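Local coordinates for ancylostoma secreted protein 1 (Necator americanus, PDB 3NT8) that is a secreted protein built from two CAP domains, probably associated with the transition to parasitism by infective hookworm larvae, at residues N139-T142 with L146-F149; E222-C227 with M233-R238; P228-M233 with E279-A284; L256-D259 with G263-P266. All coordinates share one frame; numbering follows the deposited sequence.

Interaction 1: residues N139-T142 with L146-F149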
loop_
_atom_site.group_PDB
_atom_site.type_symbol
_atom_site.label_atom_id
_atom_site.label_comp_id
_atom_site.label_asym_id
_atom_site.label_seq_id
_atom_site.Cartn_x
_atom_site.Cartn_y
_atom_site.Cartn_z
ATOM N N ASN A 139 1.217 7.025 13.225
ATOM C CA ASN A 139 0.784 7.769 12.062
ATOM C C ASN A 139 -0.212 6.952 11.255
ATOM O O ASN A 139 -0.332 7.131 10.033
ATOM C CB ASN A 139 1.980 8.238 11.215
ATOM C CG ASN A 139 3.215 8.592 12.064
ATOM O OD1 ASN A 139 3.151 9.357 13.028
ATOM N ND2 ASN A 139 4.337 8.001 11.712
ATOM N N LYS A 140 -0.913 6.034 11.943
ATOM C CA LYS A 140 -1.823 5.126 11.231
ATOM C C LYS A 140 -3.115 5.781 10.894
ATOM O O LYS A 140 -3.640 6.562 11.714
ATOM C CB LYS A 140 -2.071 3.802 11.986
ATOM C CG LYS A 140 -0.828 2.918 12.035
ATOM C CD LYS A 140 -0.959 1.681 12.904
ATOM C CE LYS A 140 0.252 0.773 12.606
ATOM N NZ LYS A 140 0.222 -0.348 13.608
ATOM N N TYR A 141 -3.646 5.459 9.709
ATOM C CA TYR A 141 -4.978 5.970 9.299
ATOM C C TYR A 141 -6.055 5.216 10.060
ATOM O O TYR A 141 -6.095 3.963 10.040
ATOM C CB TYR A 141 -5.251 5.790 7.792
ATOM C CG TYR A 141 -6.559 6.432 7.359
ATOM C CD1 TYR A 141 -6.618 7.810 7.056
ATOM C CD2 TYR A 141 -7.729 5.685 7.238
ATOM C CE1 TYR A 141 -7.828 8.426 6.645
ATOM C CE2 TYR A 141 -8.944 6.267 6.856
ATOM C CZ TYR A 141 -8.976 7.638 6.577
ATOM O OH TYR A 141 -10.106 8.221 6.157
ATOM N N THR A 142 -6.959 5.974 10.679
ATOM C CA THR A 142 -8.089 5.394 11.424
ATOM C C THR A 142 -9.375 6.126 11.042
ATOM O O THR A 142 -10.459 5.816 11.566
ATOM C CB THR A 142 -7.893 5.455 12.956
ATOM O OG1 THR A 142 -7.451 6.767 13.339
ATOM C CG2 THR A 142 -6.923 4.385 13.436
ATOM N N LEU A 146 -9.610 12.124 8.867
ATOM C CA LEU A 146 -8.269 12.257 8.240
ATOM C C LEU A 146 -8.283 11.939 6.739
ATOM O O LEU A 146 -7.228 11.889 6.061
ATOM C CB LEU A 146 -7.257 11.342 8.987
ATOM C CG LEU A 146 -6.972 11.726 10.459
ATOM C CD1 LEU A 146 -6.296 10.589 11.219
ATOM C CD2 LEU A 146 -6.225 12.991 10.673
ATOM N N PHE A 147 -9.457 11.675 6.183
ATOM C CA PHE A 147 -9.499 11.246 4.790
ATOM C C PHE A 147 -8.713 12.149 3.861
ATOM O O PHE A 147 -7.883 11.688 3.060
ATOM C CB PHE A 147 -10.916 11.194 4.281
ATOM C CG PHE A 147 -11.009 10.767 2.834
ATOM C CD1 PHE A 147 -10.868 9.424 2.470
ATOM C CD2 PHE A 147 -11.202 11.710 1.838
ATOM C CE1 PHE A 147 -10.930 9.022 1.130
ATOM C CE2 PHE A 147 -11.274 11.305 0.481
ATOM C CZ PHE A 147 -11.112 9.975 0.147
ATOM N N ALA A 148 -9.021 13.431 3.910
ATOM C CA ALA A 148 -8.472 14.374 2.996
ATOM C C ALA A 148 -6.981 14.652 3.291
ATOM O O ALA A 148 -6.217 14.794 2.373
ATOM C CB ALA A 148 -9.347 15.682 3.019
ATOM N N PHE A 149 -6.593 14.660 4.566
ATOM C CA PHE A 149 -5.212 14.812 4.994
ATOM C C PHE A 149 -4.337 13.645 4.579
ATOM O O PHE A 149 -3.222 13.894 4.154
ATOM C CB PHE A 149 -5.143 15.055 6.521
ATOM C CG PHE A 149 -3.729 14.958 7.123
ATOM C CD1 PHE A 149 -2.866 16.046 7.069
ATOM C CD2 PHE A 149 -3.283 13.781 7.754
ATOM C CE1 PHE A 149 -1.563 15.984 7.622
ATOM C CE2 PHE A 149 -1.974 13.692 8.336
ATOM C CZ PHE A 149 -1.109 14.788 8.261
#
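The phenolic oxygen of Tyr141 abuts the first residue of helix 147-153, 3.4 Å from Phe147 CA and 3.6 Å from Phe147 CB, a van der Waals contact with no hydrogen bond between the segments. From the viewpoint of the Phe147 ring, the same oxygen sits at the edge, near the ring plane, so the phenol abuts the benzyl group without stacking on it. The Tyr141 ring is likewise used edgewise. Its CE1 comes within 3.5 Å of Leu146 C, with Leu146 O and Phe147 N lying in the ring plane beyond the edge. The one apolar side-chain pair is Tyr141 CE1 with Leu146 CB, at 3.8 Å, the two side chains running past each other in opposite directions. With CG anti to the backbone N (chi1 -175°), the tyrosine reaches across from an irregular loop to the start of the helix. The meeting is small, burying 173 Å² in all, although Tyr141 and Leu146 are both buried. Tyr182 completes the surroundings, touching Tyr141 and meeting the Phe147 ring at a shallow interplanar angle, while backbone hydrogen bonds tie Tyr141 to Asn185 and Gln186. Thus the edge of a tyrosine ring from a loop packs on the backbone at a helix start, in the connection from helix 129-133 to helix 147-153 of the first CAP domain, an alpha-beta-alpha sandwich fold.

Interaction 2: residues E222-C227 with M233-R238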
loop_
_atom_site.group_PDB
_atom_site.type_symbol
_atom_site.label_atom_id
_atom_site.label_comp_id
_atom_site.label_asym_id
_atom_site.label_seq_id
_atom_site.Cartn_x
_atom_site.Cartn_y
_atom_site.Cartn_z
ATOM N N GLU A 222 9.346 -2.706 -17.504
ATOM C CA GLU A 222 8.783 -3.965 -16.963
ATOM C C GLU A 222 9.219 -5.109 -17.833
ATOM O O GLU A 222 9.166 -5.012 -19.071
ATOM C CB GLU A 222 7.247 -3.901 -16.909
ATOM C CG GLU A 222 6.687 -2.853 -15.969
ATOM C CD GLU A 222 7.109 -3.119 -14.525
ATOM O OE1 GLU A 222 7.150 -4.304 -14.143
ATOM O OE2 GLU A 222 7.443 -2.156 -13.784
ATOM N N THR A 223 9.691 -6.184 -17.204
ATOM C CA THR A 223 10.141 -7.326 -17.973
ATOM C C THR A 223 9.402 -8.599 -17.532
ATOM O O THR A 223 8.729 -8.622 -16.491
ATOM C CB THR A 223 11.603 -7.550 -17.781
ATOM O OG1 THR A 223 11.856 -7.620 -16.390
ATOM C CG2 THR A 223 12.439 -6.399 -18.385
ATOM N N ASN A 224 9.545 -9.664 -18.308
ATOM C CA ASN A 224 8.887 -10.921 -17.987
ATOM C C ASN A 224 9.814 -12.046 -18.395
ATOM O O ASN A 224 9.532 -12.752 -19.350
ATOM C CB ASN A 224 7.504 -11.072 -18.693
ATOM C CG ASN A 224 6.822 -12.453 -18.387
ATOM O OD1 ASN A 224 6.908 -12.964 -17.259
ATOM N ND2 ASN A 224 6.150 -13.042 -19.391
ATOM N N GLN A 225 10.926 -12.181 -17.690
ATOM C CA GLN A 225 11.874 -13.261 -17.972
ATOM C C GLN A 225 11.749 -14.491 -17.036
ATOM O O GLN A 225 12.170 -15.596 -17.419
ATOM C CB GLN A 225 13.299 -12.712 -17.999
ATOM C CG GLN A 225 13.723 -12.002 -16.666
ATOM C CD GLN A 225 15.092 -11.266 -16.728
ATOM O OE1 GLN A 225 15.326 -10.389 -17.596
ATOM N NE2 GLN A 225 15.989 -11.601 -15.762
ATOM N N GLN A 226 11.175 -14.291 -15.836
ATOM C CA GLN A 226 11.099 -15.348 -14.822
ATOM C C GLN A 226 10.165 -16.452 -15.301
ATOM O O GLN A 226 10.537 -17.640 -15.258
ATOM C CB GLN A 226 10.648 -14.806 -13.457
ATOM C CG GLN A 226 11.671 -13.899 -12.781
ATOM C CD GLN A 226 11.312 -13.474 -11.343
ATOM O OE1 GLN A 226 10.853 -14.266 -10.557
ATOM N NE2 GLN A 226 11.517 -12.195 -11.021
ATOM N N CYS A 227 8.980 -16.051 -15.774
ATOM C CA CYS A 227 7.953 -16.960 -16.277
ATOM C C CYS A 227 7.452 -16.544 -17.663
ATOM O O CYS A 227 6.474 -15.852 -17.769
ATOM C CB CYS A 227 6.781 -16.984 -15.301
ATOM S SG CYS A 227 7.235 -17.412 -13.545
ATOM N N MET A 233 1.677 -10.911 -15.636
ATOM C CA MET A 233 2.580 -10.620 -14.561
ATOM C C MET A 233 3.931 -10.245 -15.115
ATOM O O MET A 233 4.286 -10.621 -16.228
ATOM C CB MET A 233 2.698 -11.818 -13.598
ATOM C CG MET A 233 1.594 -11.929 -12.571
ATOM S SD MET A 233 1.580 -10.661 -11.274
ATOM C CE MET A 233 2.740 -11.275 -10.138
ATOM N N THR A 234 4.672 -9.476 -14.314
ATOM C CA THR A 234 5.980 -8.975 -14.656
ATOM C C THR A 234 6.903 -9.267 -13.515
ATOM O O THR A 234 6.459 -9.471 -12.398
ATOM C CB THR A 234 5.966 -7.429 -14.901
ATOM O OG1 THR A 234 5.407 -6.732 -13.779
ATOM C CG2 THR A 234 5.132 -7.097 -16.116
ATOM N N ASP A 235 8.202 -9.234 -13.801
ATOM C CA ASP A 235 9.226 -9.573 -12.846
ATOM C C ASP A 235 9.243 -8.654 -11.641
ATOM O O ASP A 235 9.582 -9.102 -10.560
ATOM C CB ASP A 235 10.601 -9.596 -13.509
ATOM C CG ASP A 235 10.700 -10.636 -14.585
ATOM O OD1 ASP A 235 10.109 -11.741 -14.466
ATOM O OD2 ASP A 235 11.402 -10.366 -15.581
ATOM N N SER A 236 8.897 -7.378 -11.818
ATOM C CA SER A 236 8.948 -6.451 -10.725
ATOM C C SER A 236 7.898 -6.857 -9.703
ATOM O O SER A 236 8.188 -6.920 -8.504
ATOM C CB SER A 236 8.792 -4.983 -11.224
ATOM O OG SER A 236 7.424 -4.575 -11.372
ATOM N N VAL A 237 6.700 -7.200 -10.180
ATOM C CA VAL A 237 5.581 -7.583 -9.307
ATOM C C VAL A 237 5.863 -8.888 -8.557
ATOM O O VAL A 237 5.543 -8.977 -7.364
ATOM C CB VAL A 237 4.233 -7.610 -10.047
ATOM C CG1 VAL A 237 3.042 -7.800 -9.081
ATOM C CG2 VAL A 237 4.020 -6.268 -10.848
ATOM N N ARG A 238 6.496 -9.849 -9.241
ATOM C CA ARG A 238 6.899 -11.112 -8.648
ATOM C C ARG A 238 7.814 -10.834 -7.478
ATOM O O ARG A 238 7.598 -11.352 -6.373
ATOM C CB ARG A 238 7.602 -12.015 -9.662
ATOM C CG ARG A 238 6.732 -12.433 -10.879
ATOM C CD ARG A 238 7.450 -13.351 -11.890
ATOM N NE ARG A 238 6.505 -13.827 -12.897
ATOM C CZ ARG A 238 6.513 -13.482 -14.183
ATOM N NH1 ARG A 238 7.446 -12.664 -14.657
ATOM N NH2 ARG A 238 5.585 -13.958 -15.002
HETATM O O HOH W 1 9.685 -6.151 -14.336
#
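The N-terminal turn of helix 235-253 is clasped by the incoming loop 222-227, and Asp235, just after the N-cap residue Thr234, is the main point of attachment. Its backbone N donates to Thr223 O at 2.8 Å, almost straight (170°). Its carboxylate reaches back to the loop: OD2 takes Gln225 N at 2.8 Å through its syn lone pair (177°), and OD1 takes Gln226 N at 3.1 Å, also on the syn side but somewhat above the carboxylate plane. Thr223 OG1 adds a bond of 2.9 Å to Asp235 OD2 from the anti side. One turn on, Arg238 forms a salt bridge through NH1 to Asp235 OD1 at 2.8 Å. Extended from CG to NE, it also grips Asn224 OD1 end-on, with NH1 at 2.7 Å and NH2 at 2.8 Å; amide and guanidinium are nearly coplanar, 23° apart. Cys227 CB lies over a guanidinium face, and NE pairs with Glu281. At the other end of the loop, Glu222 OE1 accepts from Ser236 OG at 2.8 Å and from Thr234 OG1; Ser236 OG is also bonded to Asn319. A water joins Glu222 OE1 to the backbone N of Thr223 and of Ser236. With hydroxyl, amide and guanidinium donors around it at a helix N-terminus, the buried Asp235 carboxylate is probably stabilised as an anion.

Interaction 3: residues P228-M233 with E279-A284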
loop_
_atom_site.group_PDB
_atom_site.type_symbol
_atom_site.label_atom_id
_atom_site.label_comp_id
_atom_site.label_asym_id
_atom_site.label_seq_id
_atom_site.Cartn_x
_atom_site.Cartn_y
_atom_site.Cartn_z
ATOM N N PRO A 228 8.132 -16.961 -18.741
ATOM C CA PRO A 228 7.787 -16.397 -20.078
ATOM C C PRO A 228 6.489 -16.937 -20.675
ATOM O O PRO A 228 5.895 -16.286 -21.533
ATOM C CB PRO A 228 8.983 -16.796 -20.961
ATOM C CG PRO A 228 10.021 -17.400 -20.012
ATOM C CD PRO A 228 9.283 -17.879 -18.805
ATOM N N SER A 229 6.061 -18.126 -20.243
ATOM C CA SER A 229 4.797 -18.691 -20.676
ATOM C C SER A 229 3.553 -18.028 -20.083
ATOM O O SER A 229 2.458 -18.226 -20.605
ATOM C CB SER A 229 4.775 -20.172 -20.335
ATOM O OG SER A 229 5.818 -20.798 -21.062
ATOM N N ASN A 230 3.699 -17.267 -18.994
ATOM C CA ASN A 230 2.557 -16.616 -18.353
ATOM C C ASN A 230 2.402 -15.164 -18.826
ATOM O O ASN A 230 3.372 -14.496 -19.229
ATOM C CB ASN A 230 2.619 -16.701 -16.781
ATOM C CG ASN A 230 2.757 -18.153 -16.239
ATOM O OD1 ASN A 230 2.166 -19.080 -16.779
ATOM N ND2 ASN A 230 3.496 -18.328 -15.121
ATOM N N THR A 231 1.163 -14.702 -18.796
ATOM C CA THR A 231 0.781 -13.400 -19.300
ATOM C C THR A 231 0.007 -12.741 -18.213
ATOM O O THR A 231 -0.911 -13.367 -17.655
ATOM C CB THR A 231 -0.183 -13.525 -20.537
ATOM O OG1 THR A 231 0.457 -14.299 -21.564
ATOM C CG2 THR A 231 -0.541 -12.164 -21.090
ATOM N N GLY A 232 0.342 -11.482 -17.925
ATOM C CA GLY A 232 -0.372 -10.673 -16.929
ATOM C C GLY A 232 0.519 -10.261 -15.754
ATOM O O GLY A 232 0.155 -9.393 -14.955
ATOM N N MET A 233 1.677 -10.911 -15.636
ATOM C CA MET A 233 2.580 -10.620 -14.561
ATOM C C MET A 233 3.931 -10.245 -15.115
ATOM O O MET A 233 4.286 -10.621 -16.228
ATOM C CB MET A 233 2.698 -11.818 -13.598
ATOM C CG MET A 233 1.594 -11.929 -12.571
ATOM S SD MET A 233 1.580 -10.661 -11.274
ATOM C CE MET A 233 2.740 -11.275 -10.138
ATOM N N GLU A 279 4.420 -22.236 -12.142
ATOM C CA GLU A 279 3.217 -23.065 -12.236
ATOM C C GLU A 279 2.163 -22.587 -11.227
ATOM O O GLU A 279 0.952 -22.630 -11.491
ATOM C CB GLU A 279 3.527 -24.594 -12.037
ATOM C CG GLU A 279 4.470 -25.219 -13.093
ATOM C CD GLU A 279 3.876 -25.218 -14.548
ATOM O OE1 GLU A 279 3.399 -26.301 -14.986
ATOM O OE2 GLU A 279 3.885 -24.157 -15.255
ATOM N N VAL A 280 2.644 -22.214 -10.047
ATOM C CA VAL A 280 1.802 -21.757 -8.989
ATOM C C VAL A 280 1.289 -20.390 -9.448
ATOM O O VAL A 280 0.159 -19.997 -9.135
ATOM C CB VAL A 280 2.536 -21.657 -7.615
ATOM C CG1 VAL A 280 1.631 -21.074 -6.585
ATOM C CG2 VAL A 280 3.054 -23.050 -7.106
ATOM N N GLU A 281 2.119 -19.638 -10.159
ATOM C CA GLU A 281 1.636 -18.384 -10.722
ATOM C C GLU A 281 0.542 -18.633 -11.775
ATOM O O GLU A 281 -0.436 -17.928 -11.818
ATOM C CB GLU A 281 2.769 -17.602 -11.374
ATOM C CG GLU A 281 2.392 -16.167 -11.778
ATOM C CD GLU A 281 3.548 -15.453 -12.513
ATOM O OE1 GLU A 281 3.810 -15.786 -13.695
ATOM O OE2 GLU A 281 4.213 -14.585 -11.912
ATOM N N ALA A 282 0.757 -19.598 -12.638
ATOM C CA ALA A 282 -0.157 -19.849 -13.758
ATOM C C ALA A 282 -1.486 -20.244 -13.151
ATOM O O ALA A 282 -2.530 -19.907 -13.701
ATOM C CB ALA A 282 0.350 -20.988 -14.633
ATOM N N SER A 283 -1.441 -20.934 -11.996
ATOM C CA SER A 283 -2.673 -21.327 -11.334
ATOM C C SER A 283 -3.340 -20.105 -10.669
ATOM O O SER A 283 -4.581 -19.971 -10.585
ATOM C CB SER A 283 -2.367 -22.457 -10.324
ATOM O OG SER A 283 -3.503 -22.783 -9.598
ATOM N N ALA A 284 -2.533 -19.214 -10.113
ATOM C CA ALA A 284 -3.172 -18.008 -9.585
ATOM C C ALA A 284 -3.739 -17.106 -10.676
ATOM O O ALA A 284 -4.750 -16.443 -10.427
ATOM C CB ALA A 284 -2.307 -17.266 -8.752
#
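Loop 228-233 runs past helix 278-288 without regular backbone pairing, and the closest CA atoms, those of Asn230 and Ala282, stay 6.2 Å apart; side chains therefore make the contact. At Gly232 phi is positive and a CB would crowd the carbonyl O of Thr231, which accounts for glycine there. Asn230 and Met233, on either side of Thr231 and Gly232, both direct their CB toward the helix. Asn230 ND2 donates to Glu281 OE1 at 2.9 Å with a bent N-H...O angle of 147°, meeting the oxygen on its anti side and above the carboxylate plane. Amide and carboxylate are turned 65° against each other, so they touch through one N-H and not as a flat pair. The other amide atom, OD1, rests 3.4 Å from the methyl group Ala282 CB. Glu281 gets to the loop with CG anti to its backbone N (chi1 -170°) and an extended chain beyond. Met233 lies along the far carboxylate oxygen, its CB at 3.6 Å and its CG at 3.8 Å from Glu281 OE2, while bends at chi2 and chi3 bring CE to the same atom. Beyond the two segments, Asn230 ND2 also donates to Cys278 O. With Arg238 in a salt bridge to Glu281 OE2, and the Asn230 amide and Tyr276 hydroxyl bonded to the same buried carboxylate, its ionised form is probably favoured.

Interaction 4: residues L256-D259 with G263-P266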
loop_
_atom_site.group_PDB
_atom_site.type_symbol
_atom_site.label_atom_id
_atom_site.label_comp_id
_atom_site.label_asym_id
_atom_site.label_seq_id
_atom_site.Cartn_x
_atom_site.Cartn_y
_atom_site.Cartn_z
ATOM N N LEU A 256 10.489 -11.160 16.022
ATOM C CA LEU A 256 10.413 -9.688 15.970
ATOM C C LEU A 256 9.023 -9.128 15.715
ATOM O O LEU A 256 8.822 -7.921 15.863
ATOM C CB LEU A 256 11.455 -9.118 14.992
ATOM C CG LEU A 256 12.889 -9.463 15.394
ATOM C CD1 LEU A 256 13.768 -9.004 14.196
ATOM C CD2 LEU A 256 13.413 -8.805 16.695
ATOM N N GLU A 257 8.049 -10.000 15.390
ATOM C CA GLU A 257 6.753 -9.523 14.921
ATOM C C GLU A 257 5.772 -9.368 16.128
ATOM O O GLU A 257 5.576 -10.300 16.873
ATOM C CB GLU A 257 6.179 -10.371 13.778
ATOM C CG GLU A 257 6.891 -10.261 12.454
ATOM C CD GLU A 257 6.630 -8.954 11.773
ATOM O OE1 GLU A 257 5.478 -8.498 11.756
ATOM O OE2 GLU A 257 7.610 -8.371 11.293
ATOM N N PRO A 258 5.130 -8.200 16.305
ATOM C CA PRO A 258 4.178 -8.057 17.421
ATOM C C PRO A 258 2.889 -8.870 17.298
ATOM O O PRO A 258 2.374 -9.074 16.198
ATOM C CB PRO A 258 3.891 -6.566 17.451
ATOM C CG PRO A 258 4.391 -6.040 16.165
ATOM C CD PRO A 258 5.438 -6.921 15.672
ATOM N N ASP A 259 2.381 -9.367 18.424
ATOM C CA ASP A 259 1.201 -10.191 18.428
ATOM C C ASP A 259 0.171 -9.478 19.276
ATOM O O ASP A 259 0.467 -9.097 20.433
ATOM C CB ASP A 259 1.530 -11.547 19.008
ATOM C CG ASP A 259 0.369 -12.578 18.865
ATOM O OD1 ASP A 259 -0.792 -12.157 18.830
ATOM O OD2 ASP A 259 0.610 -13.810 18.791
ATOM N N GLY A 263 2.883 -9.701 23.529
ATOM C CA GLY A 263 4.321 -9.711 23.241
ATOM C C GLY A 263 4.534 -9.885 21.758
ATOM O O GLY A 263 3.739 -9.373 20.949
ATOM N N ASN A 264 5.591 -10.622 21.396
ATOM C CA ASN A 264 5.846 -10.962 20.006
ATOM C C ASN A 264 5.466 -12.412 19.726
ATOM O O ASN A 264 5.410 -13.240 20.649
ATOM C CB ASN A 264 7.306 -10.737 19.592
ATOM C CG ASN A 264 7.697 -9.211 19.477
ATOM O OD1 ASN A 264 6.868 -8.320 19.376
ATOM N ND2 ASN A 264 8.966 -8.953 19.532
ATOM N N ALA A 265 5.301 -12.728 18.429
ATOM C CA ALA A 265 5.128 -14.102 18.021
ATOM C C ALA A 265 6.453 -14.831 18.188
ATOM O O ALA A 265 7.513 -14.245 18.003
ATOM C CB ALA A 265 4.605 -14.183 16.509
ATOM N N PRO A 266 6.396 -16.124 18.542
ATOM C CA PRO A 266 7.534 -16.875 18.992
ATOM C C PRO A 266 8.503 -17.091 17.844
ATOM O O PRO A 266 8.124 -17.043 16.635
ATOM C CB PRO A 266 6.916 -18.231 19.493
ATOM C CG PRO A 266 5.558 -18.263 18.895
ATOM C CD PRO A 266 5.133 -16.842 18.760
HETATM O O HOH W 2 8.096 -6.162 18.715
HETATM O O HOH W 3 7.870 -12.904 15.813
#
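Ala265 N donates to Glu257 O at 2.9 Å, nearly along the C=O axis, and Asp259 N returns a bond of the same length to Gly263 O, 2.9 Å, in the carbonyl plane. These two bonds flank Pro258 and Asn264, whose CA atoms are 4.2 Å apart, as a non-hydrogen-bonded antiparallel pair; a proline, lacking N-H, suits that site. Water extends the pairing: one molecule accepts from Glu257 N at 2.9 Å and donates to Ala265 O at 2.6 Å. Another donates to Asn264 OD1 at 2.6 Å and, weakly, to Leu256 O. With chi1 -72°, Asn264 lays its side chain against the opposing backbone, OD1 3.3 Å from Pro258 CA, while ND2 is satisfied by Gly255 O. The acids find their partners outside the pair. Glu257 accepts from Ser251 OG and Trp330 NE1, whereas Asp259 OD1 takes Leu261 N and Val338 N, and OD2 takes Gly339 N. The Asp259 OD1 to Leu261 N bond closes an Asx turn that leads from Asp259 into the connecting residues. Together these bonds describe a hairpin-like reversal with a single antiparallel bridge, in the connection between helix 235-253 and strand 275-276 of the second CAP domain.

Interaction 1 belongs to the first CAP domain, the other three to the second half of the chain, around helix 235-253. Interactions 2 and 3 touch and share Met233; through the Arg238-Glu281 salt bridge and the Cys227-Cys278 disulfide, the loop, helix 235-253 and helix 278-288 are held as one unit. Interaction 4 lies about 33 Å from interaction 2 between centres, just after helix 235-253 ends. Chemistry follows place: the buried interaction 1 rests on van der Waals contact of a tyrosine edge and hydroxyl with a helix start, interaction 2 on carboxylates and a guanidinium that take up backbone N-H, hydroxyl and amide groups, interaction 3 on one amide-carboxylate bond, and interaction 4, with more exposed residues, mainly on backbone-backbone bonds and bridging water.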